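Local coordinates for breast cancer anti-estrogen resistance protein 1 (Mus musculus, PDB 5W93) that acts as a docking protein coordinating tyrosine kinase signalling in cell adhesion and migration, with a C-terminal focal-adhesion-targeting-like domain that binds paxillin, at residues A[8-22]-A[124-136]. The protein carries 2 engineered substitutions. Residues are numbered along the deposited sequence; the frame is centred on the assembly and turned at random.
Sequences RQLLLFYLEQAEANL and TQQFRRVLGQLAA. Engineered in segment 8-22: Ala18 (natural residue Cys).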
loop_
_atom_site.group_PDB
_atom_site.type_symbol
_atom_site.label_atom_id
_atom_site.label_comp_id
_atom_site.label_asym_id
_atom_site.label_seq_id
_atom_site.Cartn_x
_atom_site.Cartn_y
_atom_site.Cartn_z
ATOM N N ARG A 8 -11.994 19.092 8.598
ATOM C CA ARG A 8 -11.158 18.756 9.751
ATOM C C ARG A 8 -11.632 17.488 10.448
ATOM O O ARG A 8 -10.827 16.630 10.823
ATOM C CB ARG A 8 -11.116 19.904 10.771
ATOM C CG ARG A 8 -10.334 19.523 12.035
ATOM C CD ARG A 8 -10.115 20.691 13.006
ATOM N NE ARG A 8 -9.659 21.889 12.312
ATOM C CZ ARG A 8 -8.434 22.054 11.825
ATOM N NH1 ARG A 8 -7.526 21.096 11.959
ATOM N NH2 ARG A 8 -8.115 23.184 11.204
ATOM N N GLN A 9 -12.941 17.377 10.629
ATOM C CA GLN A 9 -13.512 16.201 11.274
ATOM C C GLN A 9 -13.297 14.944 10.431
ATOM O O GLN A 9 -12.969 13.879 10.947
ATOM C CB GLN A 9 -14.996 16.428 11.536
ATOM C CG GLN A 9 -15.224 17.499 12.594
ATOM C CD GLN A 9 -14.522 17.121 13.879
ATOM O OE1 GLN A 9 -14.847 16.099 14.492
ATOM N NE2 GLN A 9 -13.530 17.920 14.279
ATOM N N LEU A 10 -13.493 15.083 9.130
ATOM C CA LEU A 10 -13.275 13.970 8.227
ATOM C C LEU A 10 -11.811 13.502 8.298
ATOM O O LEU A 10 -11.522 12.303 8.368
ATOM C CB LEU A 10 -13.654 14.395 6.815
ATOM C CG LEU A 10 -13.858 13.329 5.757
ATOM C CD1 LEU A 10 -14.990 12.390 6.160
ATOM C CD2 LEU A 10 -14.149 14.017 4.431
ATOM N N LEU A 11 -10.894 14.464 8.292
ATOM C CA LEU A 11 -9.474 14.151 8.282
ATOM C C LEU A 11 -9.042 13.498 9.592
ATOM O O LEU A 11 -8.294 12.527 9.567
ATOM C CB LEU A 11 -8.643 15.408 8.008
ATOM C CG LEU A 11 -8.658 15.923 6.564
ATOM C CD1 LEU A 11 -8.035 17.311 6.452
ATOM C CD2 LEU A 11 -7.918 14.943 5.645
ATOM N N LEU A 12 -9.505 14.024 10.731
ATOM C CA LEU A 12 -9.144 13.433 12.020
ATOM C C LEU A 12 -9.654 12.004 12.120
ATOM O O LEU A 12 -8.942 11.119 12.590
ATOM C CB LEU A 12 -9.690 14.258 13.194
ATOM C CG LEU A 12 -8.997 15.595 13.448
ATOM C CD1 LEU A 12 -9.756 16.391 14.524
ATOM C CD2 LEU A 12 -7.537 15.373 13.845
ATOM N N PHE A 13 -10.887 11.785 11.674
ATOM C CA PHE A 13 -11.462 10.451 11.660
ATOM C C PHE A 13 -10.637 9.480 10.782
ATOM O O PHE A 13 -10.278 8.383 11.214
ATOM C CB PHE A 13 -12.903 10.503 11.154
ATOM C CG PHE A 13 -13.577 9.166 11.141
ATOM C CD1 PHE A 13 -14.100 8.633 12.315
ATOM C CD2 PHE A 13 -13.702 8.448 9.966
ATOM C CE1 PHE A 13 -14.719 7.406 12.314
ATOM C CE2 PHE A 13 -14.318 7.213 9.958
ATOM C CZ PHE A 13 -14.826 6.692 11.139
ATOM N N TYR A 14 -10.345 9.867 9.550
ATOM C CA TYR A 14 -9.649 8.920 8.682
ATOM C C TYR A 14 -8.158 8.808 9.003
ATOM O O TYR A 14 -7.540 7.791 8.684
ATOM C CB TYR A 14 -9.892 9.255 7.208
ATOM C CG TYR A 14 -11.220 8.659 6.798
ATOM C CD1 TYR A 14 -11.365 7.286 6.660
ATOM C CD2 TYR A 14 -12.342 9.453 6.633
ATOM C CE1 TYR A 14 -12.587 6.724 6.324
ATOM C CE2 TYR A 14 -13.575 8.897 6.302
ATOM C CZ TYR A 14 -13.690 7.537 6.150
ATOM O OH TYR A 14 -14.916 6.991 5.812
ATOM N N LEU A 15 -7.598 9.810 9.681
ATOM C CA LEU A 15 -6.248 9.684 10.244
ATOM C C LEU A 15 -6.215 8.525 11.238
ATOM O O LEU A 15 -5.309 7.705 11.232
ATOM C CB LEU A 15 -5.806 10.980 10.937
ATOM C CG LEU A 15 -4.462 10.952 11.681
ATOM C CD1 LEU A 15 -3.316 10.572 10.726
ATOM C CD2 LEU A 15 -4.161 12.299 12.350
ATOM N N GLU A 16 -7.221 8.472 12.105
ATOM C CA GLU A 16 -7.330 7.389 13.071
ATOM C C GLU A 16 -7.447 6.026 12.379
ATOM O O GLU A 16 -6.814 5.058 12.805
ATOM C CB GLU A 16 -8.526 7.640 14.004
ATOM C CG GLU A 16 -8.893 6.469 14.889
ATOM C CD GLU A 16 -9.807 5.474 14.190
ATOM O OE1 GLU A 16 -10.876 5.895 13.679
ATOM O OE2 GLU A 16 -9.436 4.279 14.131
ATOM N N GLN A 17 -8.273 5.945 11.338
ATOM C CA GLN A 17 -8.422 4.705 10.570
ATOM C C GLN A 17 -7.134 4.330 9.845
ATOM O O GLN A 17 -6.767 3.160 9.770
ATOM C CB GLN A 17 -9.548 4.828 9.549
ATOM C CG GLN A 17 -10.806 4.087 9.918
ATOM C CD GLN A 17 -11.626 3.696 8.707
ATOM O OE1 GLN A 17 -11.139 3.722 7.564
ATOM N NE2 GLN A 17 -12.873 3.323 8.944
ATOM N N ALA A 18 -6.468 5.329 9.289
ATOM C CA ALA A 18 -5.185 5.103 8.625
ATOM C C ALA A 18 -4.159 4.525 9.605
ATOM O O ALA A 18 -3.420 3.609 9.258
ATOM C CB ALA A 18 -4.676 6.387 8.016
ATOM N N GLU A 19 -4.134 5.047 10.833
ATOM C CA GLU A 19 -3.154 4.612 11.833
ATOM C C GLU A 19 -3.382 3.148 12.199
ATOM O O GLU A 19 -2.436 2.362 12.251
ATOM C CB GLU A 19 -3.206 5.516 13.083
ATOM C CG GLU A 19 -2.526 6.874 12.852
ATOM C CD GLU A 19 -2.737 7.879 13.984
ATOM O OE1 GLU A 19 -3.545 7.606 14.896
ATOM O OE2 GLU A 19 -2.091 8.953 13.956
ATOM N N ALA A 20 -4.638 2.783 12.414
ATOM C CA ALA A 20 -5.011 1.380 12.620
ATOM C C ALA A 20 -4.610 0.470 11.445
ATOM O O ALA A 20 -4.039 -0.605 11.650
ATOM C CB ALA A 20 -6.489 1.275 12.859
ATOM N N ASN A 21 -4.918 0.883 10.217
ATOM C CA ASN A 21 -4.579 0.055 9.052
ATOM C C ASN A 21 -3.076 -0.048 8.808
ATOM O O ASN A 21 -2.592 -1.024 8.235
ATOM C CB ASN A 21 -5.251 0.597 7.791
ATOM C CG ASN A 21 -6.711 0.217 7.704
ATOM O OD1 ASN A 21 -7.580 1.075 7.576
ATOM N ND2 ASN A 21 -6.987 -1.075 7.762
ATOM N N LEU A 22 -2.353 0.985 9.222
ATOM C CA LEU A 22 -0.905 1.044 9.071
ATOM C C LEU A 22 -0.214 -0.023 9.925
ATOM O O LEU A 22 0.872 -0.491 9.583
ATOM C CB LEU A 22 -0.399 2.434 9.445
ATOM C CG LEU A 22 0.551 3.145 8.485
ATOM C CD1 LEU A 22 -0.123 3.418 7.157
ATOM C CD2 LEU A 22 1.067 4.440 9.093
ATOM N N THR A 124 3.348 4.886 2.183
ATOM C CA THR A 124 2.164 4.806 3.048
ATOM C C THR A 124 2.377 5.560 4.369
ATOM O O THR A 124 1.461 6.199 4.893
ATOM C CB THR A 124 1.765 3.335 3.352
ATOM O OG1 THR A 124 2.843 2.650 4.002
ATOM C CG2 THR A 124 1.364 2.590 2.057
ATOM N N GLN A 125 3.587 5.479 4.899
ATOM C CA GLN A 125 3.945 6.253 6.084
ATOM C C GLN A 125 3.859 7.742 5.797
ATOM O O GLN A 125 3.424 8.524 6.635
ATOM C CB GLN A 125 5.356 5.908 6.562
ATOM C CG GLN A 125 5.472 4.540 7.183
ATOM C CD GLN A 125 4.649 4.417 8.449
ATOM O OE1 GLN A 125 4.533 5.370 9.233
ATOM N NE2 GLN A 125 4.067 3.246 8.656
ATOM N N GLN A 126 4.290 8.115 4.595
ATOM C CA GLN A 126 4.256 9.495 4.155
ATOM C C GLN A 126 2.814 9.984 3.987
ATOM O O GLN A 126 2.480 11.100 4.391
ATOM C CB GLN A 126 5.029 9.621 2.849
ATOM C CG GLN A 126 5.292 11.011 2.422
ATOM C CD GLN A 126 6.385 11.048 1.411
ATOM O OE1 GLN A 126 6.138 10.871 0.224
ATOM N NE2 GLN A 126 7.614 11.245 1.872
ATOM N N PHE A 127 1.965 9.137 3.402
ATOM C CA PHE A 127 0.531 9.415 3.294
ATOM C C PHE A 127 -0.067 9.727 4.669
ATOM O O PHE A 127 -0.748 10.732 4.848
ATOM C CB PHE A 127 -0.194 8.221 2.666
ATOM C CG PHE A 127 -1.699 8.386 2.563
ATOM C CD1 PHE A 127 -2.269 9.608 2.217
ATOM C CD2 PHE A 127 -2.541 7.295 2.794
ATOM C CE1 PHE A 127 -3.658 9.746 2.107
ATOM C CE2 PHE A 127 -3.931 7.418 2.687
ATOM C CZ PHE A 127 -4.491 8.649 2.340
ATOM N N ARG A 128 0.221 8.875 5.635
ATOM C CA ARG A 128 -0.303 9.062 6.988
ATOM C C ARG A 128 0.219 10.361 7.612
ATOM O O ARG A 128 -0.534 11.099 8.245
ATOM C CB ARG A 128 0.056 7.867 7.869
ATOM C CG ARG A 128 -0.691 7.872 9.203
ATOM C CD ARG A 128 0.218 7.603 10.385
ATOM N NE ARG A 128 0.898 8.803 10.860
ATOM C CZ ARG A 128 2.176 9.082 10.628
ATOM N NH1 ARG A 128 2.923 8.246 9.918
ATOM N NH2 ARG A 128 2.707 10.202 11.108
ATOM N N ARG A 129 1.505 10.645 7.419
ATOM C CA ARG A 129 2.087 11.890 7.925
ATOM C C ARG A 129 1.357 13.115 7.360
ATOM O O ARG A 129 0.993 14.039 8.088
ATOM C CB ARG A 129 3.580 11.963 7.593
ATOM C CG ARG A 129 4.363 12.895 8.531
ATOM C CD ARG A 129 5.829 13.014 8.146
ATOM N NE ARG A 129 6.073 14.259 7.429
ATOM C CZ ARG A 129 6.085 14.370 6.106
ATOM N NH1 ARG A 129 5.883 13.306 5.345
ATOM N NH2 ARG A 129 6.306 15.550 5.543
ATOM N N VAL A 130 1.138 13.115 6.058
ATOM C CA VAL A 130 0.420 14.195 5.394
ATOM C C VAL A 130 -1.033 14.366 5.888
ATOM O O VAL A 130 -1.505 15.497 6.060
ATOM C CB VAL A 130 0.442 13.960 3.869
ATOM C CG1 VAL A 130 -0.586 14.813 3.164
ATOM C CG2 VAL A 130 1.862 14.219 3.330
ATOM N N LEU A 131 -1.746 13.263 6.112
ATOM C CA LEU A 131 -3.084 13.356 6.720
ATOM C C LEU A 131 -3.047 14.073 8.064
ATOM O O LEU A 131 -3.925 14.870 8.371
ATOM C CB LEU A 131 -3.703 11.973 6.920
ATOM C CG LEU A 131 -4.118 11.187 5.685
ATOM C CD1 LEU A 131 -4.630 9.811 6.104
ATOM C CD2 LEU A 131 -5.186 11.971 4.933
ATOM N N GLY A 132 -2.033 13.778 8.870
ATOM C CA GLY A 132 -1.912 14.403 10.178
ATOM C C GLY A 132 -1.655 15.892 10.041
ATOM O O GLY A 132 -2.153 16.694 10.828
ATOM N N GLN A 133 -0.867 16.247 9.029
ATOM C CA GLN A 133 -0.551 17.638 8.699
ATOM C C GLN A 133 -1.751 18.384 8.144
ATOM O O GLN A 133 -1.927 19.586 8.382
ATOM C CB GLN A 133 0.582 17.702 7.665
ATOM C CG GLN A 133 1.971 17.548 8.227
ATOM C CD GLN A 133 3.028 17.718 7.143
ATOM O OE1 GLN A 133 2.727 17.640 5.945
ATOM N NE2 GLN A 133 4.267 17.960 7.556
ATOM N N LEU A 134 -2.569 17.680 7.376
ATOM C CA LEU A 134 -3.746 18.299 6.797
ATOM C C LEU A 134 -4.766 18.509 7.901
ATOM O O LEU A 134 -5.479 19.511 7.910
ATOM C CB LEU A 134 -4.321 17.444 5.662
ATOM C CG LEU A 134 -3.472 17.462 4.381
ATOM C CD1 LEU A 134 -4.068 16.558 3.309
ATOM C CD2 LEU A 134 -3.311 18.874 3.833
ATOM N N ALA A 135 -4.808 17.574 8.847
ATOM C CA ALA A 135 -5.821 17.607 9.902
ATOM C C ALA A 135 -5.486 18.675 10.934
ATOM O O ALA A 135 -6.332 19.059 11.749
ATOM C CB ALA A 135 -5.949 16.239 10.570
ATOM N N ALA A 136 -4.246 19.147 10.885
ATOM C CA ALA A 136 -3.786 20.229 11.741
ATOM C C ALA A 136 -3.769 21.541 10.967
ATOM O O ALA A 136 -3.927 22.615 11.549
ATOM C CB ALA A 136 -2.410 19.918 12.295
#
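Thr124 opens the contact with its backbone, its O lying 3.9 Å from Leu22 CD1, while its OG1 is hydrogen-bonded back to Gly121 and Leu120. Gln125 folds over at chi2 (-64°), which lays its amide against the same leucine; NE2 sits 3.3 Å from Leu22 CD2. Arg128 is used mainly through its methylenes. With CG anti to the backbone N (chi1 -169°) and further bends at chi2 and chi3, the chain runs at about a right angle to Leu22, whose CD2 is 3.5 Å from Arg128 CD. Glu19 crosses it obliquely, CG against Arg128 CD, but its OE2 stays 4.3 Å from Arg128 NE, too far for a salt bridge. The two methyls of Leu131 part: CD1 meets CB of the engineered Ala18 at 3.9 Å, and CD2 meets Leu11 CD2, while Leu15 CD1 lies against its CB. Leu66 of helix 42-69 touches this leucine as well. At Gly132 the bare backbone receives Leu15, CD2 standing 3.8 Å from Gly132 CA. Leu134 offers CB to Leu11 CD1, and Ala135 CB reaches both Leu11 CB and, at 3.7 Å, Leu12 CD2. The axes of segments 8-22 and 124-135 approach to 8.8 Å at 152°, roughly antiparallel; they belong to helices 5-37 and 107-135, first and last of the four-helix bundle. No hydrogen bond joins the two segments, so they are held together by apolar packing of leucines and alanines, extended by the methylenes of Arg128, with the Glu19 and Arg128 charges probably adding only a mild attraction at the margin.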